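PDB 1V9N: malate dehydrogenase from Pyrococcus horikoshii, which catalyses the oxidation of (S)-malate to oxaloacetate with NAD(+) as the hydride acceptor, and holds NADPH in this crystal structure. Local coordinates for residues Pro153-Thr158 / Leu165-Ile170; Leu231-Phe236 / Tyr246-Met251. All coordinates share one frame; numbering follows the deposited sequence.

In the fold
Contact 1 comes first along the chain. Both of its segments lie in the loop between strands 144-149 and 170-174, neighbours in the mixed sheet. Contact 2 follows and joins the loop after strand 181-185 to helix 242-258. The centres are about 7 Å apart, and the two contacts touch. Ser249 of the helix receives a probable hydrogen bond from Asn168 ND2 at its backbone O, and its OG makes another with Gly166 O. Leu165 also packs on Tyr246. Both contacts reach the second subunit and a bound NADPH. Contact 1 meets the nicotinamide of one cofactor and contact 2 the adenine of the other, so the dimer builds each cofactor site from both chains.

Contact 1 of 2, residues Pro153-Thr158 / Leu165-Ile170; sequences PLVAPT and LGTNPI. With NDP (NADPH dihydro-nicotinamide-adenine-dinucleotide phosphate), chain B.
Leu154 and Val155 both turn their backbone N-H groups to the carbonyl O of Leu165. The bonds are 2.8 Å from Leu154 N to Leu165 O and 2.7 Å from Val155 N to Leu165 O. Both are close to straight at the hydrogen. One oxygen thus serves two successive donors, which marks a classic beta bulge. The return bond runs 2.8 Å from Leu165 N to Val155 O, so Val155 and Leu165 form an antiparallel hydrogen-bonded pair. This is a single bridge between two irregular segments. Val155 lays CB against Leu165 CB at 4.0 Å. Its CG1 is anti to the backbone N (chi1 -172°), and this leaves CG2 beside that N, near Gly166 O and the methyl of Thr167. Further along, Leu165 CD1 packs on CA and CB of Pro157.

The bridge pinches the loop between strands 144-149 and 170-174. The family is LDH2/MDH2, whose fold differs from the classical Rossmann dehydrogenases, and here this loop carries part of the nicotinamide site. Thr167 works on two fronts. Its CG2 touches Val155 CG2 and, more loosely, Leu154 CD1. Its OG1, set between the backbone N and carbonyl carbon (chi1 44°), lies 3.2 Å from both C4N and C5N of the NADPH. Replacing Thr167 by a glycine would probably open a gap beside Val155 CG2 and leave the C4N-C5N side of the nicotinamide with less support. Pro169 lies over the same ring, with CD 3.6 Å from C4N, the carbon that carries the transferred hydride. Asp184 and Ala186 bind the same cofactor, as do His243 and Lys244 of the second subunit.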
loop_
_atom_site.group_PDB
_atom_site.type_symbol
_atom_site.label_atom_id
_atom_site.label_comp_id
_atom_site.label_asym_id
_atom_site.label_seq_id
_atom_site.Cartn_x
_atom_site.Cartn_y
_atom_site.Cartn_z
ATOM N N PRO A 153 8.543 6.854 16.226
ATOM C CA PRO A 153 8.299 8.046 15.408
ATOM C C PRO A 153 9.607 8.572 14.818
ATOM O O PRO A 153 10.553 8.871 15.549
ATOM C CB PRO A 153 7.662 9.020 16.401
ATOM C CG PRO A 153 8.272 8.613 17.715
ATOM C CD PRO A 153 8.217 7.105 17.641
ATOM N N LEU A 154 9.656 8.680 13.494
ATOM C CA LEU A 154 10.853 9.146 12.802
ATOM C C LEU A 154 10.524 10.005 11.587
ATOM O O LEU A 154 11.397 10.689 11.056
ATOM C CB LEU A 154 11.687 7.947 12.331
ATOM C CG LEU A 154 12.401 7.051 13.347
ATOM C CD1 LEU A 154 12.481 5.629 12.813
ATOM C CD2 LEU A 154 13.786 7.601 13.625
ATOM N N VAL A 155 9.265 9.975 11.152
ATOM C CA VAL A 155 8.845 10.720 9.969
ATOM C C VAL A 155 7.885 11.861 10.288
ATOM O O VAL A 155 7.069 11.761 11.206
ATOM C CB VAL A 155 8.171 9.770 8.939
ATOM C CG1 VAL A 155 7.905 10.505 7.625
ATOM C CG2 VAL A 155 9.053 8.557 8.704
ATOM N N ALA A 156 7.990 12.946 9.525
ATOM C CA ALA A 156 7.131 14.106 9.728
ATOM C C ALA A 156 5.961 14.113 8.754
ATOM O O ALA A 156 6.137 13.907 7.552
ATOM C CB ALA A 156 7.937 15.394 9.572
ATOM N N PRO A 157 4.747 14.354 9.261
ATOM C CA PRO A 157 3.580 14.379 8.378
ATOM C C PRO A 157 3.699 15.549 7.406
ATOM O O PRO A 157 4.385 16.535 7.692
ATOM C CB PRO A 157 2.418 14.540 9.353
ATOM C CG PRO A 157 3.023 15.356 10.455
ATOM C CD PRO A 157 4.369 14.691 10.644
ATOM N N THR A 158 3.030 15.432 6.264
ATOM C CA THR A 158 3.065 16.468 5.247
ATOM C C THR A 158 2.570 17.798 5.801
ATOM O O THR A 158 1.414 17.924 6.210
ATOM C CB THR A 158 2.209 16.071 4.030
ATOM O OG1 THR A 158 2.690 14.828 3.501
ATOM C CG2 THR A 158 2.289 17.142 2.944
ATOM N N LEU A 165 5.344 10.090 12.695
ATOM C CA LEU A 165 4.972 8.858 12.002
ATOM C C LEU A 165 6.139 7.872 11.946
ATOM O O LEU A 165 7.307 8.270 11.992
ATOM C CB LEU A 165 4.518 9.180 10.576
ATOM C CG LEU A 165 3.423 10.242 10.422
ATOM C CD1 LEU A 165 3.199 10.512 8.948
ATOM C CD2 LEU A 165 2.139 9.771 11.085
ATOM N N GLY A 166 5.821 6.586 11.834
ATOM C CA GLY A 166 6.868 5.584 11.754
ATOM C C GLY A 166 7.263 5.328 10.311
ATOM O O GLY A 166 6.574 5.766 9.391
ATOM N N THR A 167 8.375 4.632 10.104
ATOM C CA THR A 167 8.828 4.315 8.758
ATOM C C THR A 167 7.967 3.180 8.194
ATOM O O THR A 167 8.104 2.773 7.039
ATOM C CB THR A 167 10.321 3.949 8.756
ATOM O OG1 THR A 167 10.608 3.074 9.854
ATOM C CG2 THR A 167 11.163 5.215 8.890
ATOM N N ASN A 168 7.078 2.697 9.053
ATOM C CA ASN A 168 6.084 1.667 8.759
ATOM C C ASN A 168 6.152 1.027 7.379
ATOM O O ASN A 168 5.510 1.483 6.436
ATOM C CB ASN A 168 4.707 2.284 8.986
ATOM C CG ASN A 168 4.602 2.951 10.343
ATOM O OD1 ASN A 168 5.489 2.795 11.185
ATOM N ND2 ASN A 168 3.522 3.683 10.572
ATOM N N PRO A 169 6.904 -0.075 7.259
ATOM C CA PRO A 169 7.047 -0.763 5.978
ATOM C C PRO A 169 5.843 -1.593 5.556
ATOM O O PRO A 169 4.963 -1.909 6.363
ATOM C CB PRO A 169 8.291 -1.620 6.199
ATOM C CG PRO A 169 8.124 -2.052 7.623
ATOM C CD PRO A 169 7.665 -0.764 8.318
ATOM N N ILE A 170 5.821 -1.922 4.268
ATOM C CA ILE A 170 4.786 -2.743 3.666
ATOM C C ILE A 170 5.501 -3.790 2.828
ATOM O O ILE A 170 6.398 -3.459 2.053
ATOM C CB ILE A 170 3.876 -1.939 2.721
ATOM C CG1 ILE A 170 3.087 -0.897 3.511
ATOM C CG2 ILE A 170 2.949 -2.894 1.972
ATOM C CD1 ILE A 170 2.248 0.027 2.639
HETATM P PA NDP B . 14.579 -0.444 -0.687
HETATM O O1A NDP B . 15.867 -1.060 -0.475
HETATM O O2A NDP B . 14.407 0.917 -1.304
HETATM O O5B NDP B . 13.671 -1.523 -1.525
HETATM C C5B NDP B . 12.306 -1.239 -1.882
HETATM C C4B NDP B . 11.801 -2.495 -2.617
HETATM O O4B NDP B . 12.019 -2.212 -4.011
HETATM C C3B NDP B . 12.482 -3.808 -2.346
HETATM O O3B NDP B . 11.462 -4.851 -2.356
HETATM C C2B NDP B . 13.465 -4.020 -3.443
HETATM O O2B NDP B . 13.851 -5.373 -3.741
HETATM C C1B NDP B . 12.806 -3.269 -4.558
HETATM N N9A NDP B . 13.736 -2.606 -5.512
HETATM C C8A NDP B . 14.971 -1.943 -5.259
HETATM N N7A NDP B . 15.485 -1.464 -6.369
HETATM C C5A NDP B . 14.619 -1.789 -7.373
HETATM C C6A NDP B . 14.580 -1.565 -8.786
HETATM N N6A NDP B . 15.564 -0.887 -9.386
HETATM N N1A NDP B . 13.523 -2.044 -9.529
HETATM C C2A NDP B . 12.505 -2.738 -8.922
HETATM N N3A NDP B . 12.448 -2.996 -7.599
HETATM C C4A NDP B . 13.543 -2.492 -6.870
HETATM O O3 NDP B . 13.683 -0.420 0.604
HETATM P PN NDP B . 13.688 0.246 2.044
HETATM O O1N NDP B . 12.475 1.056 2.095
HETATM O O2N NDP B . 15.010 0.959 2.077
HETATM O O5D NDP B . 13.643 -1.043 2.975
HETATM C C5D NDP B . 14.486 -1.193 4.152
HETATM C C4D NDP B . 14.200 -2.571 4.863
HETATM O O4D NDP B . 13.962 -2.278 6.228
HETATM C C3D NDP B . 12.955 -3.363 4.392
HETATM O O3D NDP B . 13.313 -4.750 4.320
HETATM C C2D NDP B . 11.871 -3.060 5.411
HETATM O O2D NDP B . 10.939 -4.117 5.509
HETATM C C1D NDP B . 12.720 -2.817 6.686
HETATM N N1N NDP B . 12.111 -1.861 7.650
HETATM C C2N NDP B . 11.732 -2.395 8.914
HETATM C C3N NDP B . 11.145 -1.466 9.868
HETATM C C7N NDP B . 10.742 -1.952 11.191
HETATM O O7N NDP B . 10.244 -1.223 12.057
HETATM N N7N NDP B . 10.905 -3.262 11.522
HETATM C C4N NDP B . 10.997 -0.099 9.481
HETATM C C5N NDP B . 11.369 0.398 8.239
HETATM C C6N NDP B . 11.934 -0.480 7.318
HETATM P P2B NDP B . 15.162 -6.071 -3.285
HETATM O O1X NDP B . 15.556 -6.809 -4.496
HETATM O O2X NDP B . 14.876 -6.998 -2.147
HETATM O O3X NDP B . 16.196 -5.022 -2.890
#

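Contact 2 of 2, residues Leu231-Phe236 / Tyr246-Met251; sequences LPLGGF and YGLSLM. With NDP (NADPH dihydro-nicotinamide-adenine-dinucleotide phosphate), chain C.
Pro232 presses its ring carbon CB onto the backbone of Tyr246, 3.6 Å from Tyr246 N and 4.0 Å from Tyr246 CA. This is the tight part of the contact. The CB atoms of Pro232 and Tyr246 stand 4.2 Å apart. Two residues further along the helix, Leu233 CD2 only grazes Leu248 CD1 at 4.4 Å. No hydrogen bond crosses between the segments, and they bury just 126 Å² together.

Residues 232-235 form a type II beta turn, closed by a 2.9 Å bond from Gly235 N to Pro232 O. Gly234 takes the third position with phi at 112°, where a CB would run into the carbonyl O of Leu233. The turn belongs to the loop that leads from strand 181-185 into helix 242-258, and Pro232 and Leu233 rest it on that helix.

The loose side begins beyond Leu233. Gly234 and Gly235 are partly exposed and do not touch the helix, and Phe236 is exposed. Its ring nevertheless meets His313 of the second subunit edge-to-face.

The Tyr246 ring belongs to a different neighbourhood. Its CG is anti to the backbone N (chi1 157°), which carries the ring off from Pro232 to the adenine of an NADPH. There Tyr246 CE2 comes within 3.4 Å of C2A, and the ring meets the base obliquely. Tyr246 OH is hydrogen-bonded to the carbonyl O of Trp320 of the second subunit, and His322 of that subunit stacks edge-to-face with the ring. Leu233 packs against Leu233 of the second subunit.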
loop_
_atom_site.group_PDB
_atom_site.type_symbol
_atom_site.label_atom_id
_atom_site.label_comp_id
_atom_site.label_asym_id
_atom_site.label_seq_id
_atom_site.Cartn_x
_atom_site.Cartn_y
_atom_site.Cartn_z
ATOM N N LEU A 231 11.599 12.075 5.607
ATOM C CA LEU A 231 10.521 12.530 4.738
ATOM C C LEU A 231 9.731 11.311 4.244
ATOM O O LEU A 231 10.294 10.238 4.044
ATOM C CB LEU A 231 11.113 13.298 3.546
ATOM C CG LEU A 231 10.695 14.755 3.292
ATOM C CD1 LEU A 231 10.758 15.573 4.569
ATOM C CD2 LEU A 231 11.607 15.353 2.227
ATOM N N PRO A 232 8.410 11.459 4.062
ATOM C CA PRO A 232 7.593 10.337 3.588
ATOM C C PRO A 232 7.771 10.151 2.086
ATOM O O PRO A 232 8.115 11.103 1.379
ATOM C CB PRO A 232 6.179 10.777 3.937
ATOM C CG PRO A 232 6.250 12.258 3.706
ATOM C CD PRO A 232 7.567 12.630 4.359
ATOM N N LEU A 233 7.548 8.932 1.602
ATOM C CA LEU A 233 7.668 8.657 0.176
ATOM C C LEU A 233 6.919 9.752 -0.574
ATOM O O LEU A 233 5.795 10.102 -0.221
ATOM C CB LEU A 233 7.067 7.288 -0.159
ATOM C CG LEU A 233 7.097 6.868 -1.633
ATOM C CD1 LEU A 233 8.535 6.852 -2.133
ATOM C CD2 LEU A 233 6.457 5.488 -1.796
ATOM N N GLY A 234 7.543 10.297 -1.610
ATOM C CA GLY A 234 6.903 11.360 -2.364
ATOM C C GLY A 234 7.664 12.653 -2.151
ATOM O O GLY A 234 7.658 13.541 -3.004
ATOM N N GLY A 235 8.315 12.767 -0.999
ATOM C CA GLY A 235 9.097 13.954 -0.731
ATOM C C GLY A 235 8.584 14.964 0.278
ATOM O O GLY A 235 7.661 14.709 1.051
ATOM N N PHE A 236 9.207 16.137 0.230
ATOM C CA PHE A 236 8.925 17.250 1.125
ATOM C C PHE A 236 7.540 17.877 1.096
ATOM O O PHE A 236 7.025 18.257 2.137
ATOM C CB PHE A 236 9.980 18.349 0.904
ATOM C CG PHE A 236 9.717 19.619 1.670
ATOM C CD1 PHE A 236 8.775 20.543 1.223
ATOM C CD2 PHE A 236 10.407 19.889 2.847
ATOM C CE1 PHE A 236 8.525 21.715 1.935
ATOM C CE2 PHE A 236 10.162 21.060 3.567
ATOM C CZ PHE A 236 9.218 21.973 3.109
ATOM N N TYR A 246 2.804 9.671 3.184
ATOM C CA TYR A 246 2.289 9.993 4.511
ATOM C C TYR A 246 1.014 9.185 4.776
ATOM O O TYR A 246 0.800 8.689 5.882
ATOM C CB TYR A 246 2.066 11.518 4.575
ATOM C CG TYR A 246 1.087 12.091 5.588
ATOM C CD1 TYR A 246 0.924 11.542 6.861
ATOM C CD2 TYR A 246 0.367 13.245 5.277
ATOM C CE1 TYR A 246 0.064 12.141 7.797
ATOM C CE2 TYR A 246 -0.482 13.844 6.192
ATOM C CZ TYR A 246 -0.635 13.297 7.447
ATOM O OH TYR A 246 -1.496 13.919 8.330
ATOM N N GLY A 247 0.184 9.035 3.750
ATOM C CA GLY A 247 -1.040 8.274 3.909
ATOM C C GLY A 247 -0.752 6.793 4.092
ATOM O O GLY A 247 -1.379 6.131 4.914
ATOM N N LEU A 248 0.197 6.277 3.319
ATOM C CA LEU A 248 0.583 4.873 3.399
ATOM C C LEU A 248 1.079 4.550 4.806
ATOM O O LEU A 248 0.834 3.464 5.333
ATOM C CB LEU A 248 1.681 4.574 2.373
ATOM C CG LEU A 248 1.259 4.621 0.898
ATOM C CD1 LEU A 248 2.490 4.622 0.004
ATOM C CD2 LEU A 248 0.368 3.422 0.581
ATOM N N SER A 249 1.787 5.499 5.412
ATOM C CA SER A 249 2.297 5.303 6.763
ATOM C C SER A 249 1.139 5.165 7.741
ATOM O O SER A 249 1.199 4.365 8.674
ATOM C CB SER A 249 3.186 6.476 7.181
ATOM O OG SER A 249 3.637 6.300 8.509
ATOM N N LEU A 250 0.087 5.948 7.527
ATOM C CA LEU A 250 -1.092 5.903 8.390
ATOM C C LEU A 250 -1.877 4.609 8.190
ATOM O O LEU A 250 -2.420 4.044 9.138
ATOM C CB LEU A 250 -2.000 7.102 8.116
ATOM C CG LEU A 250 -1.431 8.485 8.440
ATOM C CD1 LEU A 250 -2.558 9.514 8.358
ATOM C CD2 LEU A 250 -0.811 8.489 9.841
HETATM N N MSE A 251 -1.949 4.152 6.947
HETATM C CA MSE A 251 -2.645 2.910 6.643
HETATM C C MSE A 251 -2.037 1.816 7.512
HETATM O O MSE A 251 -2.749 1.046 8.149
HETATM C CB MSE A 251 -2.468 2.555 5.162
HETATM C CG MSE A 251 -3.029 1.197 4.775
HETATM SE SE MSE A 251 -2.830 0.840 2.875
HETATM C CE MSE A 251 -1.056 0.119 2.902
HETATM P PA NDP C . -4.385 13.152 -4.581
HETATM O O1A NDP C . -5.382 14.132 -4.944
HETATM O O2A NDP C . -2.906 13.421 -4.640
HETATM O O5B NDP C . -4.768 12.624 -3.076
HETATM C C5B NDP C . -3.988 11.609 -2.417
HETATM C C4B NDP C . -4.682 11.370 -1.062
HETATM O O4B NDP C . -3.985 12.229 -0.142
HETATM C C3B NDP C . -6.140 11.715 -0.932
HETATM O O3B NDP C . -6.761 10.712 -0.073
HETATM C C2B NDP C . -6.211 13.063 -0.306
HETATM O O2B NDP C . -7.410 13.402 0.412
HETATM C C1B NDP C . -4.947 13.066 0.496
HETATM N N9A NDP C . -4.282 14.392 0.626
HETATM C C8A NDP C . -4.149 15.435 -0.334
HETATM N N7A NDP C . -3.469 16.445 0.158
HETATM C C5A NDP C . -3.136 16.105 1.438
HETATM C C6A NDP C . -2.408 16.739 2.496
HETATM N N6A NDP C . -1.876 17.952 2.312
HETATM N N1A NDP C . -2.253 16.095 3.704
HETATM C C2A NDP C . -2.792 14.848 3.901
HETATM N N3A NDP C . -3.488 14.167 2.968
HETATM C C4A NDP C . -3.629 14.853 1.746
HETATM O O3 NDP C . -4.577 11.774 -5.311
HETATM P PN NDP C . -4.516 11.188 -6.784
HETATM O O1N NDP C . -3.466 10.175 -6.751
HETATM O O2N NDP C . -4.283 12.414 -7.621
HETATM O O5D NDP C . -5.984 10.592 -6.934
HETATM C C5D NDP C . -6.793 10.784 -8.128
HETATM C C4D NDP C . -8.188 10.066 -7.970
HETATM O O4D NDP C . -8.360 9.262 -9.124
HETATM C C3D NDP C . -8.353 9.101 -6.770
HETATM O O3D NDP C . -9.656 9.309 -6.210
HETATM C C2D NDP C . -8.143 7.708 -7.338
HETATM O O2D NDP C . -8.841 6.732 -6.593
HETATM C C1D NDP C . -8.642 7.901 -8.793
HETATM N N1N NDP C . -7.974 7.020 -9.789
HETATM C C2N NDP C . -8.798 6.053 -10.430
HETATM C C3N NDP C . -8.155 5.193 -11.413
HETATM C C7N NDP C . -8.953 4.183 -12.116
HETATM O O7N NDP C . -8.480 3.421 -12.969
HETATM N N7N NDP C . -10.279 4.043 -11.846
HETATM C C4N NDP C . -6.762 5.378 -11.669
HETATM C C5N NDP C . -5.976 6.325 -11.026
HETATM C C6N NDP C . -6.580 7.156 -10.085
HETATM P P2B NDP C . -8.576 14.282 -0.118
HETATM O O1X NDP C . -8.899 15.108 1.056
HETATM O O2X NDP C . -9.729 13.415 -0.513
HETATM O O3X NDP C . -8.095 15.122 -1.297
#